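Local coordinates for protein 5'-tyrosyl-DNA phosphodiesterase (Caenorhabditis elegans, PDB 4FVA) that belongs to the endonuclease/exonuclease/phosphatase family, with a DNase I-like alpha/beta fold, and binds a magnesium ion at its metal site, at residues N20-D25 / D203-F208; Q235-R238 / F243-D246. All coordinates share one frame; numbering follows the deposited sequence.

Interaction 1 of 2, residues N20-D25 / D203-F208. With MG (magnesium ion), chain F.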
loop_
_atom_site.group_PDB
_atom_site.type_symbol
_atom_site.label_atom_id
_atom_site.label_comp_id
_atom_site.label_asym_id
_atom_site.label_seq_id
_atom_site.Cartn_x
_atom_site.Cartn_y
_atom_site.Cartn_z
ATOM N N ASN A 20 3.009 -0.399 -5.323
ATOM C CA ASN A 20 4.106 -1.308 -5.611
ATOM C C ASN A 20 4.919 -0.635 -6.694
ATOM O O ASN A 20 4.430 -0.467 -7.818
ATOM C CB ASN A 20 3.581 -2.677 -6.050
ATOM C CG ASN A 20 4.690 -3.622 -6.468
ATOM O OD1 ASN A 20 5.707 -3.191 -7.013
ATOM N ND2 ASN A 20 4.505 -4.916 -6.202
ATOM N N ILE A 21 6.141 -0.224 -6.357
ATOM C CA ILE A 21 6.913 0.606 -7.285
ATOM C C ILE A 21 7.861 -0.183 -8.208
ATOM O O ILE A 21 8.676 0.398 -8.944
ATOM C CB ILE A 21 7.651 1.750 -6.560
ATOM C CG1 ILE A 21 8.701 1.219 -5.593
ATOM C CG2 ILE A 21 6.614 2.697 -5.845
ATOM C CD1 ILE A 21 9.478 2.309 -4.886
ATOM N N ASP A 22 7.736 -1.507 -8.186
ATOM C CA ASP A 22 8.430 -2.323 -9.179
ATOM C C ASP A 22 9.929 -2.051 -9.149
ATOM O O ASP A 22 10.563 -1.909 -10.199
ATOM C CB ASP A 22 7.861 -2.009 -10.566
ATOM C CG ASP A 22 8.166 -3.082 -11.604
ATOM O OD1 ASP A 22 8.604 -4.182 -11.222
ATOM O OD2 ASP A 22 7.949 -2.812 -12.812
ATOM N N GLY A 23 10.497 -1.997 -7.947
ATOM C CA GLY A 23 11.937 -1.823 -7.807
ATOM C C GLY A 23 12.758 -2.992 -8.345
ATOM O O GLY A 23 13.959 -2.850 -8.617
ATOM N N LEU A 24 12.128 -4.155 -8.498
ATOM C CA LEU A 24 12.855 -5.323 -9.007
ATOM C C LEU A 24 13.118 -5.227 -10.499
ATOM O O LEU A 24 13.905 -6.006 -11.054
ATOM C CB LEU A 24 12.091 -6.615 -8.710
ATOM C CG LEU A 24 12.015 -7.028 -7.249
ATOM C CD1 LEU A 24 11.177 -8.303 -7.123
ATOM C CD2 LEU A 24 13.446 -7.229 -6.696
ATOM N N ASP A 25 12.443 -4.289 -11.157
ATOM C CA ASP A 25 12.673 -4.075 -12.581
ATOM C C ASP A 25 13.762 -3.016 -12.761
ATOM O O ASP A 25 13.580 -1.846 -12.417
ATOM C CB ASP A 25 11.373 -3.676 -13.270
ATOM C CG ASP A 25 11.555 -3.358 -14.743
ATOM O OD1 ASP A 25 12.668 -3.575 -15.281
ATOM O OD2 ASP A 25 10.573 -2.887 -15.366
ATOM N N ASP A 203 2.275 -1.615 -20.046
ATOM C CA ASP A 203 3.192 -2.439 -20.828
ATOM C C ASP A 203 4.607 -2.439 -20.275
ATOM O O ASP A 203 5.553 -2.778 -20.988
ATOM C CB ASP A 203 3.204 -2.018 -22.309
ATOM C CG ASP A 203 3.660 -0.577 -22.515
ATOM O OD1 ASP A 203 3.933 0.121 -21.517
ATOM O OD2 ASP A 203 3.717 -0.132 -23.681
ATOM N N ASN A 204 4.768 -2.051 -19.014
ATOM C CA ASN A 204 6.080 -2.171 -18.397
ATOM C C ASN A 204 6.537 -3.626 -18.477
ATOM O O ASN A 204 7.719 -3.912 -18.691
ATOM C CB ASN A 204 6.081 -1.680 -16.947
ATOM C CG ASN A 204 6.326 -0.179 -16.829
ATOM O OD1 ASN A 204 5.929 0.609 -17.696
ATOM N ND2 ASN A 204 7.020 0.216 -15.761
ATOM N N LYS A 205 5.590 -4.544 -18.298
ATOM C CA LYS A 205 5.886 -5.970 -18.405
ATOM C C LYS A 205 5.262 -6.624 -19.638
ATOM O O LYS A 205 4.094 -6.394 -19.975
ATOM C CB LYS A 205 5.443 -6.699 -17.137
ATOM C CG LYS A 205 6.100 -6.136 -15.909
ATOM C CD LYS A 205 7.607 -6.319 -16.012
ATOM C CE LYS A 205 8.345 -5.673 -14.840
ATOM N NZ LYS A 205 8.080 -6.347 -13.543
ATOM N N GLN A 206 6.085 -7.420 -20.313
ATOM C CA GLN A 206 5.697 -8.193 -21.486
ATOM C C GLN A 206 5.514 -9.663 -21.130
ATOM O O GLN A 206 6.074 -10.150 -20.145
ATOM C CB GLN A 206 6.757 -8.075 -22.577
ATOM C CG GLN A 206 7.894 -9.068 -22.414
ATOM C CD GLN A 206 8.915 -8.959 -23.520
ATOM O OE1 GLN A 206 9.004 -7.933 -24.194
ATOM N NE2 GLN A 206 9.689 -10.018 -23.720
ATOM N N GLY A 207 4.706 -10.358 -21.922
ATOM C CA GLY A 207 4.573 -11.799 -21.809
ATOM C C GLY A 207 3.275 -12.183 -21.143
ATOM O O GLY A 207 2.868 -13.344 -21.159
ATOM N N PHE A 208 2.611 -11.194 -20.565
ATOM C CA PHE A 208 1.294 -11.425 -20.026
ATOM C C PHE A 208 0.448 -11.141 -21.250
ATOM O O PHE A 208 0.948 -10.557 -22.211
ATOM C CB PHE A 208 0.979 -10.501 -18.856
ATOM C CG PHE A 208 1.881 -10.699 -17.673
ATOM C CD1 PHE A 208 1.857 -11.885 -16.952
ATOM C CD2 PHE A 208 2.752 -9.696 -17.281
ATOM C CE1 PHE A 208 2.693 -12.068 -15.859
ATOM C CE2 PHE A 208 3.584 -9.867 -16.187
ATOM C CZ PHE A 208 3.556 -11.057 -15.474
HETATM MG MG MG F . 8.008 -6.136 -10.028
HETATM O O HOH W 1 6.023 -4.687 -9.564
HETATM O O HOH W 2 9.665 -7.464 -11.447
#
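Asp22 and Asp25, at the two ends of a type I beta turn, both face Lys205, which comes from a loop far along the chain. The backbones stay well apart, their nearest CA atoms, those of Asp25 and Asn204, being 9.0 Å from each other, so the gap is bridged by side chains, the magnesium ion and its water. This is part of the metal site of the DNase I-like fold: 20-25 leaves the end of sheet strand 13-20 and heads for helix 29-43, whereas the loop before strand 212-221 contributes 203-208. The backbone bond from Asp25 N to Asp22 O (3.2 Å) closes the turn. Just before it, Asn20 forms an Asx turn, its OD1 accepting from Asp22 N at 2.9 Å. Asparagine suits this place because its amide nitrogen can also donate, here to Asp165 and Glu52.

Asp22 is the metal ligand: OD1 lies 2.4 Å from the magnesium ion, which Glu52 also binds. With CG swung opposite the backbone N (chi1 -161°), the carboxylate reaches the ion and the lysine together. Lys205 NZ bonds to the same OD1 at 3.2 Å, on its syn side and 18° out of the carboxylate plane, while the salt bridge from OD2 to NZ is long. One negative oxygen is thus shared by two cations.

Lysine fits because its long chain, bent at chi2 and chi4, can carry an ammonium group in from a distant loop. Asp25 flanks its methylene end, OD2 standing 3.6 Å from Lys205 CE, and is itself paired with Arg27. A water coordinated to magnesium completes the grip, accepting from Lys205 NZ at 2.9 Å.

Interaction 2 of 2, residues Q235-R238 / F243-D246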
loop_
_atom_site.group_PDB
_atom_site.type_symbol
_atom_site.label_atom_id
_atom_site.label_comp_id
_atom_site.label_asym_id
_atom_site.label_seq_id
_atom_site.Cartn_x
_atom_site.Cartn_y
_atom_site.Cartn_z
ATOM N N GLN A 235 0.269 7.810 -15.902
ATOM C CA GLN A 235 0.816 8.501 -17.060
ATOM C C GLN A 235 2.211 7.984 -17.396
ATOM O O GLN A 235 3.033 7.735 -16.507
ATOM C CB GLN A 235 0.839 10.005 -16.796
ATOM C CG GLN A 235 1.411 10.843 -17.915
ATOM C CD GLN A 235 1.375 12.319 -17.583
ATOM O OE1 GLN A 235 0.816 12.722 -16.563
ATOM N NE2 GLN A 235 1.994 13.131 -18.427
ATOM N N ARG A 236 2.459 7.797 -18.687
ATOM C CA ARG A 236 3.762 7.354 -19.157
ATOM C C ARG A 236 4.826 8.433 -18.926
ATOM O O ARG A 236 4.553 9.622 -19.080
ATOM C CB ARG A 236 3.670 7.026 -20.653
ATOM C CG ARG A 236 4.675 6.004 -21.135
ATOM C CD ARG A 236 4.493 5.692 -22.620
ATOM N NE ARG A 236 3.376 4.781 -22.881
ATOM C CZ ARG A 236 3.432 3.464 -22.689
ATOM N NH1 ARG A 236 4.536 2.920 -22.207
ATOM N NH2 ARG A 236 2.386 2.692 -22.963
ATOM N N ILE A 237 6.043 8.028 -18.584
ATOM C CA ILE A 237 7.125 8.991 -18.451
ATOM C C ILE A 237 7.652 9.309 -19.846
ATOM O O ILE A 237 7.986 8.400 -20.596
ATOM C CB ILE A 237 8.263 8.436 -17.566
ATOM C CG1 ILE A 237 7.737 8.051 -16.167
ATOM C CG2 ILE A 237 9.379 9.447 -17.437
ATOM C CD1 ILE A 237 8.663 7.093 -15.407
ATOM N N ARG A 238 7.744 10.589 -20.195
ATOM C CA ARG A 238 8.112 10.943 -21.563
ATOM C C ARG A 238 9.537 10.562 -21.935
ATOM O O ARG A 238 9.761 10.008 -23.007
ATOM C CB ARG A 238 7.883 12.431 -21.852
ATOM C CG ARG A 238 8.105 12.786 -23.341
ATOM C CD ARG A 238 7.944 14.283 -23.615
ATOM N NE ARG A 238 8.142 14.636 -25.023
ATOM C CZ ARG A 238 9.268 15.149 -25.515
ATOM N NH1 ARG A 238 10.300 15.375 -24.710
ATOM N NH2 ARG A 238 9.364 15.443 -26.810
ATOM N N PHE A 243 5.959 3.420 -17.741
ATOM C CA PHE A 243 5.226 3.871 -16.576
ATOM C C PHE A 243 6.147 3.802 -15.365
ATOM O O PHE A 243 7.142 3.074 -15.387
ATOM C CB PHE A 243 3.982 3.020 -16.376
ATOM C CG PHE A 243 3.007 3.099 -17.527
ATOM C CD1 PHE A 243 2.068 4.122 -17.586
ATOM C CD2 PHE A 243 3.033 2.154 -18.550
ATOM C CE1 PHE A 243 1.165 4.206 -18.635
ATOM C CE2 PHE A 243 2.133 2.235 -19.619
ATOM C CZ PHE A 243 1.203 3.254 -19.664
ATOM N N PRO A 244 5.846 4.582 -14.312
ATOM C CA PRO A 244 6.695 4.508 -13.115
ATOM C C PRO A 244 6.778 3.082 -12.590
ATOM O O PRO A 244 7.826 2.637 -12.134
ATOM C CB PRO A 244 5.951 5.402 -12.107
ATOM C CG PRO A 244 5.221 6.410 -12.969
ATOM C CD PRO A 244 4.780 5.596 -14.181
ATOM N N SER A 245 5.669 2.367 -12.688
ATOM C CA SER A 245 5.580 0.997 -12.195
ATOM C C SER A 245 4.631 0.199 -13.070
ATOM O O SER A 245 3.832 0.781 -13.790
ATOM C CB SER A 245 5.069 1.000 -10.748
ATOM O OG SER A 245 4.827 -0.319 -10.286
ATOM N N ASP A 246 4.693 -1.125 -12.987
ATOM C CA ASP A 246 3.705 -1.958 -13.668
ATOM C C ASP A 246 2.381 -1.978 -12.902
ATOM O O ASP A 246 1.392 -2.537 -13.394
ATOM C CB ASP A 246 4.226 -3.381 -13.922
ATOM C CG ASP A 246 4.498 -4.142 -12.645
ATOM O OD1 ASP A 246 4.955 -3.529 -11.650
ATOM O OD2 ASP A 246 4.250 -5.366 -12.629
#
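Phe243 packing against Arg236 and the backbone beside it is the centre of a local, largely van der Waals contact within a single connection of the DNase I-like fold. That long loop joins strands 226-232 and 249-255, antiparallel neighbours at one margin of the six-stranded sheet, and here it folds back on itself. The CA atoms of Arg236 and Phe243 come within 4.6 Å, yet no hydrogen bond crosses between the segments.

The first bond of the Phe243 side chain points away from 235-238, but with CG opposite the carbonyl carbon (chi1 -62°) the ring turns back along the other segment. Its CD1 and CE1 flank lies against the peptide between Gln235 and Arg236, with CD1 3.9 Å from Gln235 C, whereas CE2 and CZ meet the guanidinium of Arg236: CE2 sits over one face of that group, toward its rim, and is 3.4 Å from NH2. The two planes are 52° apart, so this is an oblique encounter and not a parallel stack. Arginine suits the spot because its flat end can lie against an aromatic ring while its N-H groups bond elsewhere; NH1 donates to Leu241 O and pairs with Asp203. Trp248 meets the Phe243 ring edge-to-face.

Beyond the ring, Pro244 packs its ring carbon CD against the carbonyl oxygen of Gln235, 3.6 Å from that O. Ile237 and Pro244 also touch helix 29-43, Ile237 at Thr31, Arg32 and Ala35 and Pro244 at Ile39, so the folded loop lies against that helix. The reach of isoleucine's longer branch matters here, for CD1 ends 3.9 Å from Pro244 N and makes an apolar contact with Pro244 CG at 4.3 Å.

How the interactions relate
Both interactions lie on the same side of the chain's centre, with centres 10 Å apart, and segment 243-246 joins them. Asn204 OD1 lies 2.8 Å from Phe243 N, and Ser245 OG lies 2.5 Å from Asn20 O, both probable hydrogen bonds; the folded loop of interaction 2 thus probably links to each segment of interaction 1. Interaction 1 is buried and governed by charge, as befits a metal site. Interaction 2 is only partly buried and relies on apolar and aromatic packing, with an arginine at its outer part. Helix 29-43 backs both. Asp246 also touches Asp22, placing two carboxylates close together, its OD1 3.2 Å from Asp22 CG.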